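Local atomic coordinates of CDP-glucose 4,6-dehydratase (Salmonella enterica subsp. enterica serovar Typhi, PDB entry 1WVG), a protein that catalyses the NAD-dependent conversion of CDP-D-glucose to CDP-4-dehydro-6-deoxy-D-glucose with loss of water, a step on the way to O-antigen sugars. Residues Ile211-Glu216 with Met279-Trp283; Asn225-Pro231 with Glu299-Leu305. All coordinates share one frame; numbering follows the deposited sequence.

The two contacts alternate along the chain: Ile211-Glu216, Asn225-Pro231, Met279-Trp283, then Glu299-Leu305. Their centres lie about 20 Å apart and their nearest atoms about 10 Å apart, so they do not touch. Interaction 1 joins helix 207-216 to helix 272-283. Each of these helices is followed by a strand, 221-223 and 289-291, and these two strands pair in parallel as a small sheet apart from the large parallel one. Interaction 2 joins the loops that follow those strands. The same two chain regions therefore meet first as helices, then as strands and then as loops. Interaction 2 holds the CDP-sugar directly; in interaction 1 the side chain of Ile211 is about 6 Å from the bound CDP-xylose.

Interaction 1: residues Ile211-Glu216 with Met279-Trp283; sequences ILRSFE and MVTLW
Helices 207-216 and 272-283, which lead into the paired strands 221-223 and 289-291, meet here through Phe215 and Trp283. CB of Phe215 sits over one face of the indole, 3.6 Å from the centroid of the Trp283 five-membered ring, a CH-pi contact. The two rings are oblique, with planes at 59°. The Phe215 ring runs on past the indole toward the other helix, and its CD2 lies 3.4 Å from CB of Trp283. Trp283 has CG anti to the backbone N (chi1 -167°), which sends the indole across to helix 207-216. The axes of the two short helical segments come within 11.3 Å and cross at -42°, a spacing bridged by large side chains; Val221 of strand 221-223 also packs on Phe215. Farther along the ring, CZ of Phe215 reaches CG2 of Val280 at 3.7 Å. The bent chain of Met279 brings CE to 4.1 Å from both CG2 of Ile211 and CD2 of Leu212. Leu212 also puts CD2 3.9 Å from CZ3 of Trp283. A water at the indole edge donates to Phe215 O and accepts a weak bond from Trp283 NE1. Lys334 of helix 322-337 makes a cation-pi contact with Trp283.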
loop_
_atom_site.group_PDB
_atom_site.type_symbol
_atom_site.label_atom_id
_atom_site.label_comp_id
_atom_site.label_asym_id
_atom_site.label_seq_id
_atom_site.Cartn_x
_atom_site.Cartn_y
_atom_site.Cartn_z
ATOM N N ILE A 211 -24.552 -29.547 -5.896
ATOM C CA ILE A 211 -25.604 -29.398 -6.855
ATOM C C ILE A 211 -25.890 -30.666 -7.590
ATOM O O ILE A 211 -27.042 -31.054 -7.767
ATOM C CB ILE A 211 -25.248 -28.343 -7.859
ATOM C CG1 ILE A 211 -25.433 -26.947 -7.262
ATOM C CG2 ILE A 211 -26.176 -28.561 -9.018
ATOM C CD1 ILE A 211 -24.751 -25.853 -8.111
ATOM N N LEU A 212 -24.820 -31.302 -8.030
ATOM C CA LEU A 212 -24.926 -32.543 -8.796
ATOM C C LEU A 212 -25.588 -33.690 -8.031
ATOM O O LEU A 212 -26.329 -34.492 -8.572
ATOM C CB LEU A 212 -23.531 -32.983 -9.290
ATOM C CG LEU A 212 -23.020 -32.180 -10.492
ATOM C CD1 LEU A 212 -21.621 -32.633 -10.966
ATOM C CD2 LEU A 212 -24.030 -32.298 -11.620
ATOM N N ARG A 213 -25.298 -33.762 -6.745
ATOM C CA ARG A 213 -25.810 -34.794 -5.873
ATOM C C ARG A 213 -27.320 -34.666 -5.682
ATOM O O ARG A 213 -28.032 -35.671 -5.746
ATOM C CB ARG A 213 -25.039 -34.779 -4.547
ATOM C CG ARG A 213 -25.502 -35.828 -3.538
ATOM C CD ARG A 213 -26.740 -35.387 -2.760
ATOM N NE ARG A 213 -27.516 -36.500 -2.177
ATOM C CZ ARG A 213 -28.854 -36.523 -2.060
ATOM N NH1 ARG A 213 -29.652 -35.535 -2.486
ATOM N NH2 ARG A 213 -29.413 -37.607 -1.509
ATOM N N SER A 214 -27.789 -33.427 -5.443
ATOM C CA SER A 214 -29.211 -33.127 -5.273
ATOM C C SER A 214 -29.961 -33.397 -6.548
ATOM O O SER A 214 -30.983 -34.075 -6.584
ATOM C CB SER A 214 -29.396 -31.669 -4.953
ATOM O OG SER A 214 -28.656 -31.372 -3.777
ATOM N N PHE A 215 -29.433 -32.867 -7.621
ATOM C CA PHE A 215 -30.108 -33.104 -8.863
ATOM C C PHE A 215 -30.329 -34.574 -9.143
ATOM O O PHE A 215 -31.420 -35.025 -9.514
ATOM C CB PHE A 215 -29.358 -32.457 -10.026
ATOM C CG PHE A 215 -29.570 -30.959 -9.984
ATOM C CD1 PHE A 215 -30.154 -30.346 -8.872
ATOM C CD2 PHE A 215 -29.171 -30.147 -11.047
ATOM C CE1 PHE A 215 -30.345 -28.960 -8.795
ATOM C CE2 PHE A 215 -29.357 -28.762 -10.988
ATOM C CZ PHE A 215 -29.944 -28.163 -9.869
ATOM N N GLU A 216 -29.233 -35.286 -8.999
ATOM C CA GLU A 216 -29.157 -36.706 -9.228
ATOM C C GLU A 216 -30.302 -37.438 -8.559
ATOM O O GLU A 216 -30.982 -38.241 -9.187
ATOM C CB GLU A 216 -27.877 -37.196 -8.550
ATOM C CG GLU A 216 -26.802 -37.745 -9.489
ATOM C CD GLU A 216 -25.891 -38.629 -8.691
ATOM O OE1 GLU A 216 -25.204 -38.212 -7.750
ATOM O OE2 GLU A 216 -25.961 -39.901 -9.060
ATOM N N MET A 279 -27.207 -24.215 -13.945
ATOM C CA MET A 279 -27.127 -25.631 -13.692
ATOM C C MET A 279 -28.550 -26.235 -13.741
ATOM O O MET A 279 -28.802 -27.241 -14.423
ATOM C CB MET A 279 -26.390 -25.863 -12.348
ATOM C CG MET A 279 -24.862 -25.682 -12.458
ATOM S SD MET A 279 -24.114 -26.916 -13.592
ATOM C CE MET A 279 -23.841 -28.254 -12.393
ATOM N N VAL A 280 -29.507 -25.582 -13.042
ATOM C CA VAL A 280 -30.915 -26.003 -13.023
ATOM C C VAL A 280 -31.382 -26.203 -14.462
ATOM O O VAL A 280 -31.934 -27.222 -14.901
ATOM C CB VAL A 280 -31.785 -24.944 -12.318
ATOM C CG1 VAL A 280 -33.229 -24.971 -12.826
ATOM C CG2 VAL A 280 -31.693 -25.031 -10.777
ATOM N N THR A 281 -31.088 -25.176 -15.225
ATOM C CA THR A 281 -31.425 -25.161 -16.613
ATOM C C THR A 281 -30.750 -26.276 -17.410
ATOM O O THR A 281 -31.382 -26.943 -18.228
ATOM C CB THR A 281 -30.999 -23.782 -17.118
ATOM O OG1 THR A 281 -31.945 -22.830 -16.675
ATOM C CG2 THR A 281 -30.855 -23.799 -18.633
ATOM N N LEU A 282 -29.446 -26.444 -17.180
ATOM C CA LEU A 282 -28.655 -27.428 -17.860
ATOM C C LEU A 282 -29.131 -28.826 -17.565
ATOM O O LEU A 282 -29.145 -29.690 -18.435
ATOM C CB LEU A 282 -27.243 -27.269 -17.300
ATOM C CG LEU A 282 -26.533 -26.168 -18.057
ATOM C CD1 LEU A 282 -25.063 -26.141 -17.641
ATOM C CD2 LEU A 282 -26.603 -26.499 -19.541
ATOM N N TRP A 283 -29.480 -29.066 -16.294
ATOM C CA TRP A 283 -29.941 -30.382 -15.860
ATOM C C TRP A 283 -31.319 -30.666 -16.390
ATOM O O TRP A 283 -31.543 -31.615 -17.128
ATOM C CB TRP A 283 -29.993 -30.493 -14.338
ATOM C CG TRP A 283 -30.153 -31.918 -13.872
ATOM C CD1 TRP A 283 -31.329 -32.522 -13.552
ATOM C CD2 TRP A 283 -29.110 -32.910 -13.669
ATOM N NE1 TRP A 283 -31.100 -33.811 -13.157
ATOM C CE2 TRP A 283 -29.746 -34.082 -13.219
ATOM C CE3 TRP A 283 -27.710 -32.926 -13.826
ATOM C CZ2 TRP A 283 -29.005 -35.237 -12.918
ATOM C CZ3 TRP A 283 -26.986 -34.069 -13.530
ATOM C CH2 TRP A 283 -27.630 -35.220 -13.080
HETATM O O HOH W 1 -32.297 -36.731 -12.136
#

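Interaction 2: residues Asn225-Pro231 with Glu299-Leu305; sequences NPYSIRP and EAHYLKL. With CXY (cytidine-5'-diphospho-beta-D-xylose), chain D.
The guanidinium of Arg230 holds Ala300 O in its plane, at the edge, and has O3D of the CDP-xylose over one face, offset toward the rim. Ala300 O is gripped end-on by NH1 and NH2 of Arg230, each at 2.9 Å. NH1 stands well above the carbonyl plane of Ala300. NH1 also bonds to Ile229 O, again in the guanidinium plane. NE of Arg230 reaches O1B of the ligand diphosphate at 3.0 Å in a nearly straight bond (164°). A water at the guanidinium edge links NH2, Glu299 OE1 and O2B. These bonds fix the rotation of the group. The arginine charge would be expected to balance part of the phosphate charge. The amide of Asn225 and the carboxylate of Glu299 stand 83° apart and meet at the ribose: Asn225 ND2 donates to O2D at 2.7 Å, and O2D gives a weak bond to Glu299 OE2. That carboxylate oxygen also forms a salt bridge with Arg224. Asn225 N bonds to O2 of the cytosine at 2.6 Å. The loops are joined by Ile229 N to His301 O, 2.9 Å and 171°. CD1 of Ile229 packs obliquely on the Tyr302 ring, 3.6 Å from its CD2. Two facing loops thus clasp base, ribose and diphosphate, forming part of the CDP-sugar pocket of this extended short-chain dehydrogenase/reductase.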
loop_
_atom_site.group_PDB
_atom_site.type_symbol
_atom_site.label_atom_id
_atom_site.label_comp_id
_atom_site.label_asym_id
_atom_site.label_seq_id
_atom_site.Cartn_x
_atom_site.Cartn_y
_atom_site.Cartn_z
ATOM N N ASN A 225 -25.093 -19.155 0.036
ATOM C CA ASN A 225 -24.624 -17.782 -0.313
ATOM C C ASN A 225 -24.702 -17.425 -1.793
ATOM O O ASN A 225 -23.672 -17.378 -2.473
ATOM C CB ASN A 225 -23.130 -17.705 0.046
ATOM C CG ASN A 225 -22.913 -17.849 1.531
ATOM O OD1 ASN A 225 -23.373 -17.006 2.301
ATOM N ND2 ASN A 225 -22.207 -18.900 1.936
ATOM N N PRO A 226 -25.923 -17.169 -2.264
ATOM C CA PRO A 226 -26.288 -16.886 -3.640
ATOM C C PRO A 226 -25.559 -15.759 -4.317
ATOM O O PRO A 226 -25.393 -15.752 -5.544
ATOM C CB PRO A 226 -27.785 -16.556 -3.645
ATOM C CG PRO A 226 -28.234 -16.568 -2.203
ATOM C CD PRO A 226 -27.076 -17.042 -1.336
ATOM N N TYR A 227 -25.165 -14.788 -3.515
ATOM C CA TYR A 227 -24.467 -13.667 -4.095
ATOM C C TYR A 227 -22.950 -13.725 -3.929
ATOM O O TYR A 227 -22.230 -12.748 -4.148
ATOM C CB TYR A 227 -25.024 -12.357 -3.562
ATOM C CG TYR A 227 -26.518 -12.365 -3.528
ATOM C CD1 TYR A 227 -27.196 -12.491 -2.316
ATOM C CD2 TYR A 227 -27.256 -12.231 -4.701
ATOM C CE1 TYR A 227 -28.592 -12.482 -2.275
ATOM C CE2 TYR A 227 -28.651 -12.221 -4.669
ATOM C CZ TYR A 227 -29.327 -12.347 -3.454
ATOM O OH TYR A 227 -30.704 -12.340 -3.414
ATOM N N SER A 228 -22.424 -14.852 -3.508
ATOM C CA SER A 228 -21.004 -14.835 -3.406
ATOM C C SER A 228 -20.457 -15.002 -4.818
ATOM O O SER A 228 -21.130 -15.521 -5.732
ATOM C CB SER A 228 -20.502 -15.914 -2.467
ATOM O OG SER A 228 -20.825 -15.543 -1.146
ATOM N N ILE A 229 -19.221 -14.561 -4.954
ATOM C CA ILE A 229 -18.480 -14.644 -6.177
ATOM C C ILE A 229 -17.174 -15.415 -5.958
ATOM O O ILE A 229 -16.518 -15.231 -4.922
ATOM C CB ILE A 229 -18.134 -13.224 -6.573
ATOM C CG1 ILE A 229 -19.432 -12.602 -7.061
ATOM C CG2 ILE A 229 -17.093 -13.296 -7.690
ATOM C CD1 ILE A 229 -19.324 -11.099 -7.228
ATOM N N ARG A 230 -16.799 -16.234 -6.950
ATOM C CA ARG A 230 -15.569 -17.031 -6.941
ATOM C C ARG A 230 -15.010 -17.025 -8.346
ATOM O O ARG A 230 -15.753 -16.769 -9.299
ATOM C CB ARG A 230 -15.888 -18.496 -6.614
ATOM C CG ARG A 230 -16.278 -18.743 -5.165
ATOM C CD ARG A 230 -15.190 -18.248 -4.218
ATOM N NE ARG A 230 -15.438 -18.559 -2.837
ATOM C CZ ARG A 230 -16.002 -17.715 -2.000
ATOM N NH1 ARG A 230 -16.395 -16.502 -2.368
ATOM N NH2 ARG A 230 -16.166 -18.109 -0.750
ATOM N N PRO A 231 -13.732 -17.354 -8.495
ATOM C CA PRO A 231 -13.142 -17.373 -9.815
ATOM C C PRO A 231 -13.384 -18.716 -10.466
ATOM O O PRO A 231 -12.450 -19.477 -10.705
ATOM C CB PRO A 231 -11.614 -17.157 -9.635
ATOM C CG PRO A 231 -11.350 -17.032 -8.137
ATOM C CD PRO A 231 -12.693 -17.272 -7.430
ATOM N N GLU A 299 -17.327 -17.459 5.651
ATOM C CA GLU A 299 -16.817 -17.681 4.317
ATOM C C GLU A 299 -16.760 -16.330 3.610
ATOM O O GLU A 299 -17.607 -15.474 3.846
ATOM C CB GLU A 299 -17.747 -18.577 3.490
ATOM C CG GLU A 299 -17.592 -20.099 3.694
ATOM C CD GLU A 299 -18.294 -20.905 2.624
ATOM O OE1 GLU A 299 -17.836 -21.121 1.503
ATOM O OE2 GLU A 299 -19.472 -21.332 3.015
ATOM N N ALA A 300 -15.774 -16.146 2.729
ATOM C CA ALA A 300 -15.615 -14.902 1.977
ATOM C C ALA A 300 -16.724 -14.708 0.978
ATOM O O ALA A 300 -17.142 -15.635 0.307
ATOM C CB ALA A 300 -14.342 -14.952 1.134
ATOM N N HIS A 301 -17.151 -13.463 0.841
ATOM C CA HIS A 301 -18.170 -13.161 -0.146
ATOM C C HIS A 301 -17.563 -13.021 -1.554
ATOM O O HIS A 301 -17.977 -13.642 -2.536
ATOM C CB HIS A 301 -18.805 -11.805 0.226
ATOM C CG HIS A 301 -19.404 -11.898 1.580
ATOM N ND1 HIS A 301 -20.036 -13.067 2.015
ATOM C CD2 HIS A 301 -19.459 -10.986 2.591
ATOM C CE1 HIS A 301 -20.460 -12.843 3.254
ATOM N NE2 HIS A 301 -20.132 -11.605 3.629
ATOM N N TYR A 302 -16.570 -12.141 -1.665
ATOM C CA TYR A 302 -15.983 -11.910 -2.968
ATOM C C TYR A 302 -14.584 -12.381 -3.044
ATOM O O TYR A 302 -13.786 -12.075 -2.162
ATOM C CB TYR A 302 -15.863 -10.430 -3.324
ATOM C CG TYR A 302 -17.174 -9.745 -3.226
ATOM C CD1 TYR A 302 -17.281 -8.605 -2.435
ATOM C CD2 TYR A 302 -18.299 -10.247 -3.879
ATOM C CE1 TYR A 302 -18.497 -7.940 -2.304
ATOM C CE2 TYR A 302 -19.525 -9.595 -3.747
ATOM C CZ TYR A 302 -19.618 -8.442 -2.964
ATOM O OH TYR A 302 -20.813 -7.792 -2.821
ATOM N N LEU A 303 -14.338 -13.073 -4.155
ATOM C CA LEU A 303 -13.013 -13.575 -4.476
ATOM C C LEU A 303 -12.745 -13.595 -5.990
ATOM O O LEU A 303 -13.362 -14.376 -6.705
ATOM C CB LEU A 303 -12.689 -14.933 -3.816
ATOM C CG LEU A 303 -11.285 -15.440 -4.149
ATOM C CD1 LEU A 303 -10.289 -14.352 -3.761
ATOM C CD2 LEU A 303 -10.982 -16.722 -3.373
ATOM N N LYS A 304 -11.811 -12.735 -6.474
ATOM C CA LYS A 304 -11.440 -12.701 -7.893
ATOM C C LYS A 304 -9.924 -12.691 -7.966
ATOM O O LYS A 304 -9.245 -12.259 -7.025
ATOM C CB LYS A 304 -11.942 -11.452 -8.613
ATOM C CG LYS A 304 -13.438 -11.490 -8.867
ATOM C CD LYS A 304 -13.908 -10.513 -9.932
ATOM C CE LYS A 304 -13.351 -9.117 -9.763
ATOM N NZ LYS A 304 -14.028 -8.173 -10.666
ATOM N N LEU A 305 -9.390 -13.153 -9.083
ATOM C CA LEU A 305 -7.936 -13.165 -9.312
ATOM C C LEU A 305 -7.564 -12.359 -10.565
ATOM O O LEU A 305 -8.139 -12.553 -11.662
ATOM C CB LEU A 305 -7.472 -14.587 -9.685
ATOM C CG LEU A 305 -7.521 -15.582 -8.536
ATOM C CD1 LEU A 305 -7.132 -16.973 -9.036
ATOM C CD2 LEU A 305 -6.558 -15.111 -7.451
HETATM O O1B CXY D . -14.554 -21.350 -2.364
HETATM P PB CXY D . -14.515 -22.675 -1.630
HETATM O O2B CXY D . -14.869 -22.579 -0.169
HETATM O "O1'" CXY D . -13.025 -23.349 -1.799
HETATM O O3A CXY D . -15.526 -23.425 -2.526
HETATM P PA CXY D . -17.056 -23.961 -2.244
HETATM O O1A CXY D . -17.444 -24.673 -3.491
HETATM O O2A CXY D . -17.110 -24.793 -1.023
HETATM O O5D CXY D . -17.831 -22.592 -1.996
HETATM C C5D CXY D . -18.130 -21.773 -3.135
HETATM C C4D CXY D . -19.170 -20.755 -2.734
HETATM O O4D CXY D . -20.472 -21.371 -2.890
HETATM C C3D CXY D . -19.096 -20.183 -1.318
HETATM O O3D CXY D . -19.506 -18.776 -1.177
HETATM C C2D CXY D . -20.081 -21.151 -0.638
HETATM O O2D CXY D . -20.570 -20.540 0.560
HETATM C C1D CXY D . -21.166 -21.219 -1.689
HETATM N N1 CXY D . -22.065 -22.368 -1.536
HETATM C C6 CXY D . -21.567 -23.659 -1.606
HETATM C C5 CXY D . -22.330 -24.718 -1.498
HETATM C C4 CXY D . -23.730 -24.600 -1.276
HETATM N N3 CXY D . -24.182 -23.271 -1.228
HETATM C C2 CXY D . -23.411 -22.127 -1.339
HETATM N N4 CXY D . -24.516 -25.529 -1.129
HETATM O O2 CXY D . -23.876 -20.984 -1.263
HETATM C "C1'" CXY D . -12.879 -24.107 -2.988
HETATM C "C2'" CXY D . -12.051 -25.312 -2.616
HETATM C "C3'" CXY D . -10.717 -24.784 -2.126
HETATM C "C4'" CXY D . -10.034 -23.968 -3.223
HETATM C "C5'" CXY D . -10.955 -22.843 -3.676
HETATM O "O2'" CXY D . -12.660 -26.073 -1.552
HETATM O "O3'" CXY D . -9.847 -25.891 -1.826
HETATM O "O4'" CXY D . -8.791 -23.452 -2.750
HETATM O "O5'" CXY D . -12.233 -23.359 -4.064
HETATM O O HOH W 2 -19.731 -17.088 0.533
HETATM O O HOH W 3 -15.511 -20.406 0.864
#